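Local coordinates for protein putative glycoside hydrolase (Bacteroides thetaiotaomicron VPI-5482, PDB 3HBZ) that binds calcium and, as a putative glycoside hydrolase of a little-characterised family, may play a part in carbohydrate metabolism, at residues 179-184 with 309-315; 203-209 with 301-307; 209-213 with 286-290; 240-244 with 259-263; 263-267 with 293-297. All blocks are in the same frame, centred on the assembly; numbering follows the deposited sequence.

Interaction 1: residues 179-184 with 309-315; sequences AGNLFI and AIVFTSS
Ile-184 and Ile-310 meet through their CD1 methyls, 3.7 Å apart, at the tightly packed end of an antiparallel strand pair. On the same buried face Leu-182 and Phe-312 form a hydrogen-bonded pair, with Leu-182 CB 4.3 Å from Phe-312 CD2. The phenylalanine CG is anti to the carbonyl carbon (chi1 -50°), which sets the ring beside its own backbone N and brings CD2 near Leu-182. Between the two residues the backbone bond from Phe-312 N to Leu-182 O is 3.0 Å long and almost straight at 172°. Branched and aromatic hydrocarbon side chains suit this buried face, which is lined with others of their kind. Phe-183 and Val-311 occupy the other face and touch through CB and CG2 at 4.0 Å. Farther along that face the contact slackens toward solvent: Asn-181 and Thr-313 are partly exposed, and the amide of Asn-181 turns from its pair mate so that OD1 accepts from Gly-129 N. Near the start of residues 179-184, Gly-180 is held twice by one serine. Ser-314 N donates to Gly-180 O, while Gly-180 N donates to Ser-314 OG at 3.0 Å, the hydroxyl standing in for a backbone carbonyl and also bonding Thr-163. In this calcium-binding domain the pair belongs to antiparallel beta structure: strand 306-313 lies between strands 177-183 and 240-247, and Leu-159 and Leu-161 of strand 158-165 pack on the Phe-312 ring.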
# COMPACT_ATOMS: atom_id res chain seq x y z
N ALA A 179 0.33 -14.11 -1.34
CA ALA A 179 0.78 -13.58 -2.59
C ALA A 179 1.67 -12.40 -2.36
O ALA A 179 1.46 -11.66 -1.44
CB ALA A 179 -0.44 -13.12 -3.50
N GLY A 180 2.66 -12.21 -3.22
CA GLY A 180 3.42 -10.96 -3.18
C GLY A 180 2.56 -9.90 -3.85
O GLY A 180 2.09 -10.08 -4.99
N ASN A 181 2.39 -8.79 -3.17
CA ASN A 181 1.71 -7.65 -3.75
C ASN A 181 2.38 -6.30 -3.48
O ASN A 181 3.28 -6.14 -2.63
CB ASN A 181 0.24 -7.62 -3.29
CG ASN A 181 0.10 -7.53 -1.79
OD1 ASN A 181 1.10 -7.53 -1.05
ND2 ASN A 181 -1.12 -7.43 -1.34
N LEU A 182 1.93 -5.31 -4.23
CA LEU A 182 2.34 -3.94 -4.00
C LEU A 182 1.21 -3.11 -4.54
O LEU A 182 0.70 -3.39 -5.64
CB LEU A 182 3.63 -3.58 -4.73
CG LEU A 182 4.32 -2.30 -4.27
CD1 LEU A 182 5.11 -2.63 -2.97
CD2 LEU A 182 5.26 -1.68 -5.40
N PHE A 183 0.85 -2.07 -3.80
CA PHE A 183 -0.21 -1.20 -4.25
C PHE A 183 -0.15 0.22 -3.70
O PHE A 183 0.46 0.49 -2.68
CB PHE A 183 -1.58 -1.84 -3.91
CG PHE A 183 -1.76 -2.18 -2.43
CD1 PHE A 183 -1.28 -3.37 -1.90
CD2 PHE A 183 -2.39 -1.32 -1.59
CE1 PHE A 183 -1.44 -3.69 -0.59
CE2 PHE A 183 -2.56 -1.62 -0.27
CZ PHE A 183 -2.09 -2.82 0.24
N ILE A 184 -0.84 1.11 -4.39
CA ILE A 184 -1.06 2.45 -3.92
C ILE A 184 -2.21 2.43 -2.91
O ILE A 184 -3.31 1.98 -3.20
CB ILE A 184 -1.35 3.42 -5.04
CG1 ILE A 184 -0.09 3.61 -5.91
CG2 ILE A 184 -1.87 4.85 -4.46
CD1 ILE A 184 -0.38 4.46 -7.16
N ALA A 309 -5.82 3.72 -7.65
CA ALA A 309 -4.93 2.66 -7.16
C ALA A 309 -4.30 1.91 -8.32
O ALA A 309 -4.94 1.68 -9.36
CB ALA A 309 -5.71 1.65 -6.27
N ILE A 310 -3.06 1.48 -8.10
CA ILE A 310 -2.33 0.57 -8.98
C ILE A 310 -2.00 -0.63 -8.10
O ILE A 310 -1.57 -0.46 -6.94
CB ILE A 310 -1.03 1.19 -9.52
CG1 ILE A 310 -1.33 2.36 -10.47
CG2 ILE A 310 -0.12 0.12 -10.24
CD1 ILE A 310 -0.12 3.27 -10.69
N VAL A 311 -2.22 -1.81 -8.64
CA VAL A 311 -1.99 -3.06 -7.91
C VAL A 311 -1.27 -4.09 -8.77
O VAL A 311 -1.65 -4.31 -9.96
CB VAL A 311 -3.34 -3.69 -7.48
CG1 VAL A 311 -3.05 -4.93 -6.63
CG2 VAL A 311 -4.23 -2.66 -6.75
N PHE A 312 -0.23 -4.69 -8.17
CA PHE A 312 0.52 -5.82 -8.70
C PHE A 312 0.42 -6.98 -7.74
O PHE A 312 0.51 -6.79 -6.52
CB PHE A 312 1.99 -5.49 -8.85
CG PHE A 312 2.27 -4.20 -9.57
CD1 PHE A 312 2.25 -4.18 -10.95
CD2 PHE A 312 2.59 -3.06 -8.88
CE1 PHE A 312 2.50 -3.02 -11.64
CE2 PHE A 312 2.86 -1.86 -9.56
CZ PHE A 312 2.81 -1.85 -10.93
N THR A 313 0.23 -8.18 -8.27
CA THR A 313 0.27 -9.40 -7.45
C THR A 313 0.80 -10.62 -8.23
O THR A 313 0.49 -10.81 -9.42
CB THR A 313 -1.07 -9.72 -6.80
OG1 THR A 313 -0.92 -10.93 -6.03
CG2 THR A 313 -2.18 -9.96 -7.86
N SER A 314 1.58 -11.45 -7.56
CA SER A 314 2.18 -12.63 -8.14
C SER A 314 1.17 -13.78 -8.33
O SER A 314 1.46 -14.74 -9.01
CB SER A 314 3.37 -13.09 -7.29
OG SER A 314 2.99 -13.41 -5.95
N SER A 315 -0.00 -13.68 -7.71
CA SER A 315 -1.03 -14.73 -7.78
C SER A 315 -2.42 -14.08 -7.87
O SER A 315 -2.91 -13.49 -6.92
CB SER A 315 -0.97 -15.65 -6.57
OG SER A 315 0.15 -16.51 -6.61

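Interaction 2: residues 203-209 with 301-307; sequences GLPFRHI and LTAGKYN. With ACT (acetate ion), chain H.
Phe-206 O, Leu-301 O and Tyr-306 N converge on one water at the seam between the two segments. Tyr-306 N donates to it at 3.0 Å; both carbonyl oxygens are within bonding range, although the water has more acceptors near it than protons to give. Beside it Phe-206 N donates directly to Tyr-306 O, 3.0 Å away, extending the strand pairing past Pro-205 and Asn-307. Arg-207, in one of its two conformers, lies along the end of helix 298-303. Its chain, extended from CG to NE, lets NH1 donate to Thr-302 O at 2.7 Å, the oxygen sitting at the edge of the guanidinium, near its plane. One face of that group lies over Gly-304 CA. Gly-304 closes the helix in a Schellman motif; at its positive phi (83°) a CB would press on the carbonyl O of Ala-303, and also on the arginine in this conformer. The cation probably also eases the partial negative charge of the helix end. Leu-301 supplies the apolar part: CD1 approaches His-208 O to 3.6 Å, and CD2 meets Ile-209 CG1 at 3.9 Å, the side chains crossing at about a right angle. Replacing Leu-301 by an alanine would probably open a gap beneath residues 207-209 and leave Ile-209 without this apolar neighbour. Arg-207 N donates a hydrogen bond to an acetate, probably from the crystallisation liquor. The contact thus ties strand 200-205 and the loop after it to both helix 298-303 and strand 306-313, with Met-245 of strand 240-247 against Leu-301 and Tyr-306.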
# COMPACT_ATOMS: atom_id res chain seq x y z
N GLY A 203 -5.91 2.91 -2.90
CA GLY A 203 -6.08 4.17 -3.64
C GLY A 203 -5.66 5.40 -2.87
O GLY A 203 -5.81 5.45 -1.66
N LEU A 204 -5.16 6.41 -3.59
CA LEU A 204 -4.92 7.72 -3.03
C LEU A 204 -5.46 8.76 -4.01
O LEU A 204 -5.72 8.45 -5.18
CB LEU A 204 -3.42 7.92 -2.78
CG LEU A 204 -2.80 7.14 -1.59
CD1 LEU A 204 -1.24 7.37 -1.53
CD2 LEU A 204 -3.47 7.51 -0.29
N PRO A 205 -5.64 10.00 -3.55
CA PRO A 205 -6.26 11.00 -4.44
C PRO A 205 -5.41 11.30 -5.68
O PRO A 205 -4.18 11.32 -5.58
CB PRO A 205 -6.40 12.23 -3.54
CG PRO A 205 -6.49 11.65 -2.17
CD PRO A 205 -5.51 10.50 -2.18
N PHE A 206 -6.08 11.46 -6.83
CA PHE A 206 -5.42 11.70 -8.13
C PHE A 206 -6.24 12.73 -8.89
O PHE A 206 -7.46 12.59 -8.99
CB PHE A 206 -5.32 10.38 -8.91
CG PHE A 206 -4.48 10.48 -10.16
CD1 PHE A 206 -3.12 10.77 -10.09
CD2 PHE A 206 -5.07 10.29 -11.42
CE1 PHE A 206 -2.35 10.89 -11.26
CE2 PHE A 206 -4.33 10.39 -12.58
CZ PHE A 206 -2.94 10.71 -12.50
N ARG A 207 -5.60 13.79 -9.38
CA ARG A 207 -6.34 14.91 -9.97
C ARG A 207 -6.16 15.05 -11.50
O ARG A 207 -6.37 16.10 -12.05
CB ARG A 207 -5.99 16.24 -9.27
CG ARG A 207 -6.31 16.26 -7.76
CD ARG A 207 -5.88 17.58 -7.11
NE ARG A 207 -5.80 17.46 -5.64
CZ ARG A 207 -6.50 18.16 -4.75
NH1 ARG A 207 -7.38 19.06 -5.13
NH2 ARG A 207 -6.32 17.95 -3.44
N HIS A 208 -5.82 13.96 -12.18
CA HIS A 208 -5.81 13.93 -13.67
C HIS A 208 -6.64 12.72 -14.13
O HIS A 208 -7.05 11.91 -13.32
CB HIS A 208 -4.38 13.81 -14.21
CG HIS A 208 -3.42 14.79 -13.62
ND1 HIS A 208 -3.45 16.13 -13.94
CD2 HIS A 208 -2.43 14.64 -12.71
CE1 HIS A 208 -2.50 16.76 -13.27
NE2 HIS A 208 -1.86 15.88 -12.51
N ILE A 209 -6.84 12.61 -15.45
CA ILE A 209 -7.59 11.54 -16.05
C ILE A 209 -6.56 10.54 -16.53
O ILE A 209 -5.86 10.79 -17.52
CB ILE A 209 -8.45 12.02 -17.24
CG1 ILE A 209 -9.52 13.02 -16.77
CG2 ILE A 209 -9.16 10.82 -17.89
CD1 ILE A 209 -10.35 13.65 -17.90
N LEU A 301 -12.81 16.29 -9.94
CA LEU A 301 -11.43 15.90 -10.20
C LEU A 301 -10.44 16.91 -9.60
O LEU A 301 -9.54 16.54 -8.85
CB LEU A 301 -11.19 15.80 -11.69
CG LEU A 301 -9.87 15.20 -12.18
CD1 LEU A 301 -9.76 13.72 -11.72
CD2 LEU A 301 -9.77 15.35 -13.71
N THR A 302 -10.65 18.19 -9.92
CA THR A 302 -9.77 19.24 -9.46
C THR A 302 -9.85 19.36 -7.92
O THR A 302 -8.85 19.67 -7.29
CB THR A 302 -10.04 20.60 -10.18
OG1 THR A 302 -11.42 20.92 -10.04
CG2 THR A 302 -9.70 20.53 -11.69
N ALA A 303 -11.03 19.09 -7.34
CA ALA A 303 -11.20 19.11 -5.89
C ALA A 303 -10.61 17.89 -5.17
O ALA A 303 -10.59 17.86 -3.94
CB ALA A 303 -12.68 19.27 -5.51
N GLY A 304 -10.16 16.87 -5.92
CA GLY A 304 -9.56 15.70 -5.30
C GLY A 304 -10.53 14.63 -4.81
O GLY A 304 -10.18 13.84 -3.93
N LYS A 305 -11.72 14.57 -5.41
CA LYS A 305 -12.77 13.59 -5.08
C LYS A 305 -12.59 12.22 -5.73
O LYS A 305 -13.44 11.35 -5.54
CB LYS A 305 -14.16 14.13 -5.48
CG LYS A 305 -14.60 15.42 -4.83
CD LYS A 305 -14.59 15.31 -3.32
CE LYS A 305 -15.27 16.51 -2.64
NZ LYS A 305 -15.03 16.40 -1.16
N TYR A 306 -11.52 12.01 -6.50
CA TYR A 306 -11.24 10.68 -7.09
C TYR A 306 -9.91 10.17 -6.60
O TYR A 306 -8.96 10.94 -6.43
CB TYR A 306 -11.23 10.71 -8.65
CG TYR A 306 -12.56 11.11 -9.28
CD1 TYR A 306 -13.59 10.19 -9.46
CD2 TYR A 306 -12.78 12.41 -9.70
CE1 TYR A 306 -14.80 10.55 -10.02
CE2 TYR A 306 -13.98 12.78 -10.28
CZ TYR A 306 -14.99 11.84 -10.43
OH TYR A 306 -16.19 12.23 -10.99
N ASN A 307 -9.86 8.86 -6.35
CA ASN A 307 -8.66 8.17 -6.04
C ASN A 307 -8.31 7.23 -7.16
O ASN A 307 -9.19 6.68 -7.85
CB ASN A 307 -8.84 7.31 -4.78
CG ASN A 307 -8.80 8.10 -3.49
OD1 ASN A 307 -8.75 9.34 -3.50
ND2 ASN A 307 -8.83 7.38 -2.35
C ACT H . -2.16 14.06 -8.63
O ACT H . -3.14 14.58 -9.01
OXT ACT H . -2.33 13.90 -7.38
CH3 ACT H . -0.99 13.65 -9.59
O HOH W 1 -9.73 13.94 -7.84

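Interaction 3: residues 209-213 with 286-290; sequences IPTYL and LPFHM
Pro-210 sets the CB-CG edge of its ring on the face of Phe-288 in a CH-pi contact: Pro-210 CB stands over the middle of the ring, 3.8 Å from its centroid and 12° off the normal. Proline suits this spot because its rigid, electron-poor CH groups pack well on an aromatic face. The edge of the phenylalanine ring abuts the backbone of residues 211-212, with Phe-288 CD1 3.6 Å from Tyr-212 N. Next along this side Leu-213 CD2 and Leu-286 CD1 approach to 4.2 Å. The outer face is lighter, with Tyr-212 CE2 resting on Pro-287 CB at 3.8 Å. Proline can occupy that non-hydrogen-bonded position since no N-H is needed there toward Tyr-212. Leu-213 and Leu-286 exchange two backbone bonds, of which Leu-286 N to Leu-213 O is 2.7 Å. Toward the polar rim Phe-288 N donates to Thr-211 O at 2.9 Å. A water completes this edge by donating to both Thr-211 O and Phe-288 O, bridging the two strands. Thr-211 and Tyr-212 together face Ile-337 in a classic beta bulge, which shifts the alternation of side chains. Strand 210-220 runs between strands 281-290 and 328-338, while Met-245 and Ala-243 of strand 240-247 pack against Pro-210 and Phe-288 from within the fold.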
# COMPACT_ATOMS: atom_id res chain seq x y z
N ILE A 209 -6.84 12.61 -15.45
CA ILE A 209 -7.59 11.54 -16.05
C ILE A 209 -6.56 10.54 -16.53
O ILE A 209 -5.86 10.79 -17.52
CB ILE A 209 -8.45 12.02 -17.24
CG1 ILE A 209 -9.52 13.02 -16.77
CG2 ILE A 209 -9.16 10.82 -17.89
CD1 ILE A 209 -10.35 13.65 -17.90
N PRO A 210 -6.44 9.41 -15.81
CA PRO A 210 -5.51 8.42 -16.24
C PRO A 210 -6.00 7.74 -17.52
O PRO A 210 -7.20 7.46 -17.64
CB PRO A 210 -5.45 7.46 -15.05
CG PRO A 210 -6.75 7.54 -14.45
CD PRO A 210 -7.25 8.93 -14.68
N THR A 211 -5.09 7.51 -18.46
CA THR A 211 -5.40 6.87 -19.74
C THR A 211 -4.76 5.50 -19.97
O THR A 211 -5.37 4.64 -20.63
CB THR A 211 -5.01 7.84 -20.89
OG1 THR A 211 -3.68 8.28 -20.68
CG2 THR A 211 -5.94 9.07 -20.88
N TYR A 212 -3.55 5.28 -19.43
CA TYR A 212 -2.84 3.99 -19.58
C TYR A 212 -1.96 3.74 -18.39
O TYR A 212 -1.47 4.70 -17.76
CB TYR A 212 -1.89 3.98 -20.80
CG TYR A 212 -2.59 4.14 -22.11
CD1 TYR A 212 -2.81 5.40 -22.62
CD2 TYR A 212 -3.09 3.05 -22.81
CE1 TYR A 212 -3.48 5.59 -23.80
CE2 TYR A 212 -3.77 3.23 -24.04
CZ TYR A 212 -3.96 4.52 -24.50
OH TYR A 212 -4.59 4.81 -25.67
N LEU A 213 -1.82 2.44 -18.04
CA LEU A 213 -0.80 1.96 -17.10
C LEU A 213 0.17 1.13 -17.97
O LEU A 213 -0.25 0.13 -18.57
CB LEU A 213 -1.41 1.04 -16.05
CG LEU A 213 -0.39 0.45 -15.06
CD1 LEU A 213 0.29 1.56 -14.25
CD2 LEU A 213 -1.08 -0.52 -14.11
N LEU A 286 -1.80 -0.81 -20.59
CA LEU A 286 -3.17 -1.16 -20.26
C LEU A 286 -4.03 0.07 -20.35
O LEU A 286 -3.85 0.98 -19.57
CB LEU A 286 -3.22 -1.72 -18.85
CG LEU A 286 -2.18 -2.81 -18.58
CD1 LEU A 286 -2.31 -3.22 -17.10
CD2 LEU A 286 -2.31 -4.00 -19.56
N PRO A 287 -4.99 0.10 -21.28
CA PRO A 287 -5.87 1.25 -21.30
C PRO A 287 -6.85 1.28 -20.14
O PRO A 287 -7.40 0.23 -19.74
CB PRO A 287 -6.60 1.12 -22.64
CG PRO A 287 -6.59 -0.35 -22.93
CD PRO A 287 -5.36 -0.92 -22.28
N PHE A 288 -7.08 2.48 -19.61
CA PHE A 288 -8.17 2.65 -18.65
C PHE A 288 -9.49 2.64 -19.43
O PHE A 288 -9.63 3.30 -20.45
CB PHE A 288 -8.00 3.96 -17.87
CG PHE A 288 -7.05 3.83 -16.68
CD1 PHE A 288 -5.68 3.87 -16.87
CD2 PHE A 288 -7.54 3.72 -15.40
CE1 PHE A 288 -4.82 3.78 -15.82
CE2 PHE A 288 -6.67 3.63 -14.33
CZ PHE A 288 -5.31 3.66 -14.56
N HIS A 289 -10.41 1.79 -18.99
CA HIS A 289 -11.74 1.75 -19.56
C HIS A 289 -12.67 2.63 -18.68
O HIS A 289 -12.80 2.32 -17.53
CB HIS A 289 -12.30 0.34 -19.46
CG HIS A 289 -11.68 -0.65 -20.39
ND1 HIS A 289 -12.43 -1.37 -21.30
CD2 HIS A 289 -10.41 -1.10 -20.50
CE1 HIS A 289 -11.63 -2.20 -21.96
NE2 HIS A 289 -10.39 -2.04 -21.51
N MSE A 290 -13.35 3.65 -19.22
CA MSE A 290 -14.36 4.31 -18.41
C MSE A 290 -15.64 3.48 -18.43
O MSE A 290 -16.17 3.17 -19.49
CB MSE A 290 -14.63 5.72 -18.85
CG MSE A 290 -15.42 6.52 -17.80
SE MSE A 290 -15.49 8.35 -18.23
CE MSE A 290 -16.48 8.39 -19.87
O HOH W 2 -7.79 4.44 -22.05

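Interaction 4: residues 240-244 with 259-263; sequences DIYAI and NAFTS
Phe-261 drives the CZ corner of its ring into the face of Tyr-242. CZ hovers 3.3 Å above the tyrosine plane, over the ring centre, and is 3.4 Å from Tyr-242 CD1. The rings form an edge-to-face pair with centroids 4.5 Å apart, but their planes meet at only 53°, so the phenylalanine leans over its floor. Tyr-242 offers that floor because CG lies between its backbone N and carbonyl carbon (chi1 65°), which lays the ring across the sheet surface. A second, smaller bump is the methyl of Ala-260, which fits the shallow hollow between the tyrosine ring and Ile-244, its CB 4.3 Å from Ile-244 CD1. Alanine is apt here, since a small methyl fills the hollow while leaving Ala-260 O close to the isoleucine. Ile-244 answers with CG2, which sits 3.6 Å from Ala-260 O. The loop keeps its shape through Asn-259 O, which accepts from Thr-262 N and Ser-263 N from one face of its plane. A serine in place of Tyr-242 lacks the flat ring and would probably leave Phe-261 without its partner and freer to turn. Asp-240 lies beside the Phe-261 ring and forms a salt bridge with Arg-271, whose cation also lies against Phe-261. The loop thus covers one face of strand 240-247, which runs between strands 306-313 and 266-271, while Ile-241 on the opposite face packs on Phe-284 of strand 281-290.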
# COMPACT_ATOMS: atom_id res chain seq x y z
N ASP A 240 -1.53 -10.79 -11.67
CA ASP A 240 -2.50 -9.74 -12.02
C ASP A 240 -1.82 -8.40 -11.88
O ASP A 240 -0.95 -8.19 -11.01
CB ASP A 240 -3.75 -9.82 -11.13
CG ASP A 240 -4.99 -9.22 -11.78
OD1 ASP A 240 -4.98 -8.72 -12.93
OD2 ASP A 240 -6.01 -9.25 -11.09
N ILE A 241 -2.17 -7.51 -12.80
CA ILE A 241 -1.71 -6.14 -12.81
C ILE A 241 -2.90 -5.29 -13.21
O ILE A 241 -3.50 -5.53 -14.26
CB ILE A 241 -0.57 -5.93 -13.87
CG1 ILE A 241 0.58 -6.92 -13.63
CG2 ILE A 241 -0.13 -4.44 -13.88
CD1 ILE A 241 1.71 -6.96 -14.70
N TYR A 242 -3.28 -4.34 -12.37
CA TYR A 242 -4.45 -3.57 -12.62
C TYR A 242 -4.38 -2.21 -11.96
O TYR A 242 -3.47 -1.95 -11.15
CB TYR A 242 -5.69 -4.36 -12.24
CG TYR A 242 -5.87 -4.71 -10.78
CD1 TYR A 242 -6.61 -3.88 -9.93
CD2 TYR A 242 -5.38 -5.88 -10.26
CE1 TYR A 242 -6.85 -4.22 -8.59
CE2 TYR A 242 -5.57 -6.22 -8.89
CZ TYR A 242 -6.33 -5.39 -8.07
OH TYR A 242 -6.57 -5.73 -6.74
N ALA A 243 -5.31 -1.33 -12.35
CA ALA A 243 -5.46 -0.00 -11.77
C ALA A 243 -6.93 0.35 -11.79
O ALA A 243 -7.68 -0.12 -12.66
CB ALA A 243 -4.62 1.07 -12.52
N ILE A 244 -7.36 1.11 -10.78
CA ILE A 244 -8.76 1.54 -10.65
C ILE A 244 -8.78 3.03 -10.31
O ILE A 244 -7.83 3.57 -9.75
CB ILE A 244 -9.52 0.73 -9.61
CG1 ILE A 244 -8.82 0.81 -8.23
CG2 ILE A 244 -9.63 -0.73 -10.03
CD1 ILE A 244 -9.52 -0.00 -7.10
N ASN A 259 -14.03 -5.18 -2.94
CA ASN A 259 -14.81 -4.41 -3.90
C ASN A 259 -14.04 -3.62 -4.94
O ASN A 259 -14.60 -2.70 -5.60
CB ASN A 259 -15.76 -3.48 -3.15
CG ASN A 259 -15.04 -2.49 -2.29
OD1 ASN A 259 -13.83 -2.33 -2.37
ND2 ASN A 259 -15.78 -1.84 -1.41
N ALA A 260 -12.79 -3.98 -5.11
CA ALA A 260 -11.91 -3.32 -6.06
C ALA A 260 -12.49 -3.26 -7.48
O ALA A 260 -12.28 -2.27 -8.22
CB ALA A 260 -10.54 -4.04 -6.08
N PHE A 261 -13.19 -4.32 -7.89
CA PHE A 261 -13.72 -4.39 -9.26
C PHE A 261 -15.23 -4.24 -9.32
O PHE A 261 -15.79 -4.27 -10.39
CB PHE A 261 -13.32 -5.71 -9.95
CG PHE A 261 -11.83 -5.89 -10.10
CD1 PHE A 261 -11.09 -4.96 -10.80
CD2 PHE A 261 -11.19 -6.99 -9.53
CE1 PHE A 261 -9.71 -5.12 -10.97
CE2 PHE A 261 -9.82 -7.16 -9.68
CZ PHE A 261 -9.07 -6.20 -10.40
N THR A 262 -15.89 -4.09 -8.18
CA THR A 262 -17.35 -4.12 -8.19
C THR A 262 -18.00 -2.91 -7.52
O THR A 262 -19.19 -2.77 -7.63
CB THR A 262 -17.86 -5.38 -7.46
OG1 THR A 262 -17.34 -5.38 -6.12
CG2 THR A 262 -17.45 -6.69 -8.22
N SER A 263 -17.26 -2.07 -6.79
CA SER A 263 -17.90 -0.94 -6.11
C SER A 263 -18.64 -0.03 -7.08
O SER A 263 -18.11 0.33 -8.10
CB SER A 263 -16.87 -0.08 -5.39
OG SER A 263 -17.49 1.10 -4.90

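Interaction 5: residues 263-267 with 293-297; sequences SPNLV and GKYID. With PEG (di(hydroxyethyl)ether), chain N.
Lys-294 reaches over to the type I beta turn of residues 263-266, which leads into strand 266-271. Its chain starts beside Val-267, with CB 4.1 Å from Val-267 CA, and then bends at chi2 (-79°) and again at chi4 (62°). The bends curl it alongside the Leu-266 carbonyl, whose oxygen lies 3.3 Å from Lys-294 CD. The ammonium ends 2.8 Å from Leu-266 O and donates to it; a weak bond from NZ to Pro-264 O is longer. A bound di(hydroxyethyl)ether accepts through O1 from the same NZ, so the charge sits among neutral oxygens. A long, flexible lysine suits the place because it can lie along the strand start and still turn its tip into the turn; this describes one of its two conformers. Deeper in, Val-267, also in one of two conformers, crosses Ile-296 at about a right angle, Val-267 CG2 meeting Ile-296 CG1 at 4.2 Å, beta-branched side chains suited to a partly buried seam near Met-245 and Tyr-306. Asp-297 follows as N-cap of helix 298-303, its OD2 accepting from Lys-300 N. The turn itself is stiffened by an ST turn, in which Ser-263 OG accepts from Asn-265 N at 3.0 Å.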
# COMPACT_ATOMS: atom_id res chain seq x y z
N SER A 263 -17.26 -2.07 -6.79
CA SER A 263 -17.90 -0.94 -6.11
C SER A 263 -18.64 -0.03 -7.08
O SER A 263 -18.11 0.33 -8.10
CB SER A 263 -16.87 -0.08 -5.39
OG SER A 263 -17.49 1.10 -4.90
N PRO A 264 -19.87 0.38 -6.74
CA PRO A 264 -20.56 1.32 -7.63
C PRO A 264 -19.84 2.67 -7.73
O PRO A 264 -20.14 3.45 -8.60
CB PRO A 264 -21.95 1.51 -7.00
CG PRO A 264 -22.02 0.61 -5.83
CD PRO A 264 -20.69 -0.06 -5.59
N ASN A 265 -18.88 2.92 -6.84
CA ASN A 265 -18.10 4.16 -6.93
C ASN A 265 -17.03 4.14 -8.01
O ASN A 265 -16.43 5.20 -8.31
CB ASN A 265 -17.46 4.50 -5.56
CG ASN A 265 -18.51 4.98 -4.57
OD1 ASN A 265 -19.53 4.34 -4.44
ND2 ASN A 265 -18.28 6.13 -3.92
N LEU A 266 -16.75 2.96 -8.58
CA LEU A 266 -15.70 2.84 -9.64
C LEU A 266 -16.11 3.67 -10.84
O LEU A 266 -17.29 3.68 -11.20
CB LEU A 266 -15.53 1.39 -10.07
CG LEU A 266 -14.69 0.56 -9.09
CD1 LEU A 266 -14.92 -0.92 -9.31
CD2 LEU A 266 -13.18 0.88 -9.23
N VAL A 267 -15.14 4.38 -11.43
CA VAL A 267 -15.37 5.06 -12.69
C VAL A 267 -14.54 4.48 -13.84
O VAL A 267 -14.97 4.56 -14.99
CB VAL A 267 -15.21 6.61 -12.57
CG1 VAL A 267 -16.24 7.15 -11.58
CG2 VAL A 267 -13.78 6.99 -12.16
N GLY A 293 -22.20 4.14 -17.89
CA GLY A 293 -22.98 5.01 -17.02
C GLY A 293 -22.14 5.75 -15.98
O GLY A 293 -22.69 6.29 -15.03
N LYS A 294 -20.82 5.76 -16.10
CA LYS A 294 -19.99 6.55 -15.20
C LYS A 294 -19.35 7.70 -15.98
O LYS A 294 -19.29 7.69 -17.22
CB LYS A 294 -18.94 5.67 -14.52
CG LYS A 294 -19.48 4.36 -13.90
CD LYS A 294 -20.18 4.50 -12.54
CE LYS A 294 -20.64 3.13 -11.97
NZ LYS A 294 -19.53 2.12 -11.67
N TYR A 295 -18.91 8.73 -15.24
CA TYR A 295 -18.22 9.89 -15.85
C TYR A 295 -17.29 10.56 -14.84
O TYR A 295 -17.54 10.54 -13.64
CB TYR A 295 -19.22 10.91 -16.36
CG TYR A 295 -18.62 11.85 -17.39
CD1 TYR A 295 -18.20 11.38 -18.64
CD2 TYR A 295 -18.50 13.22 -17.14
CE1 TYR A 295 -17.67 12.22 -19.59
CE2 TYR A 295 -17.97 14.08 -18.09
CZ TYR A 295 -17.55 13.57 -19.32
OH TYR A 295 -17.02 14.41 -20.28
N ILE A 296 -16.18 11.09 -15.33
CA ILE A 296 -15.24 11.84 -14.52
C ILE A 296 -15.62 13.31 -14.55
O ILE A 296 -15.52 13.98 -15.57
CB ILE A 296 -13.76 11.63 -14.97
CG1 ILE A 296 -13.41 10.14 -14.86
CG2 ILE A 296 -12.81 12.44 -14.09
CD1 ILE A 296 -12.27 9.60 -15.84
N ASP A 297 -16.11 13.81 -13.44
CA ASP A 297 -16.53 15.20 -13.38
C ASP A 297 -15.31 16.10 -13.13
O ASP A 297 -14.56 15.86 -12.18
CB ASP A 297 -17.54 15.37 -12.24
CG ASP A 297 -18.02 16.80 -12.08
OD1 ASP A 297 -18.74 17.28 -12.96
OD2 ASP A 297 -17.71 17.45 -11.06
C1 PEG N . -19.57 -1.94 -11.57
O1 PEG N . -19.33 -0.61 -11.06
C2 PEG N . -18.28 -2.63 -12.06
O2 PEG N . -18.47 -3.25 -13.35
C3 PEG N . -17.28 -3.61 -14.06
C4 PEG N . -17.61 -4.41 -15.32

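In the fold
Interactions 1 and 4 are the buried pair and share a neighbourhood: strand 306-313 of interaction 1 bonds directly to strand 240-247 of interaction 4. The first relies on strand pairing with apolar side chains, whereas the second is van der Waals packing, chiefly of side chains, under a loop. Interactions 2, 3 and 5 gather nearer the surface, where waters, small bound molecules and long polar side chains enter. Interaction 2 continues strand 306-313 back to its start and passes Ile-209 to interaction 3; Tyr-306 OH reaches Asp-297 N of interaction 5. Selenomethionine Met-290 joins 3 to 5, and Leu-266 lodges its methyls against Ala-260 and Ile-244, joining 5 to 4.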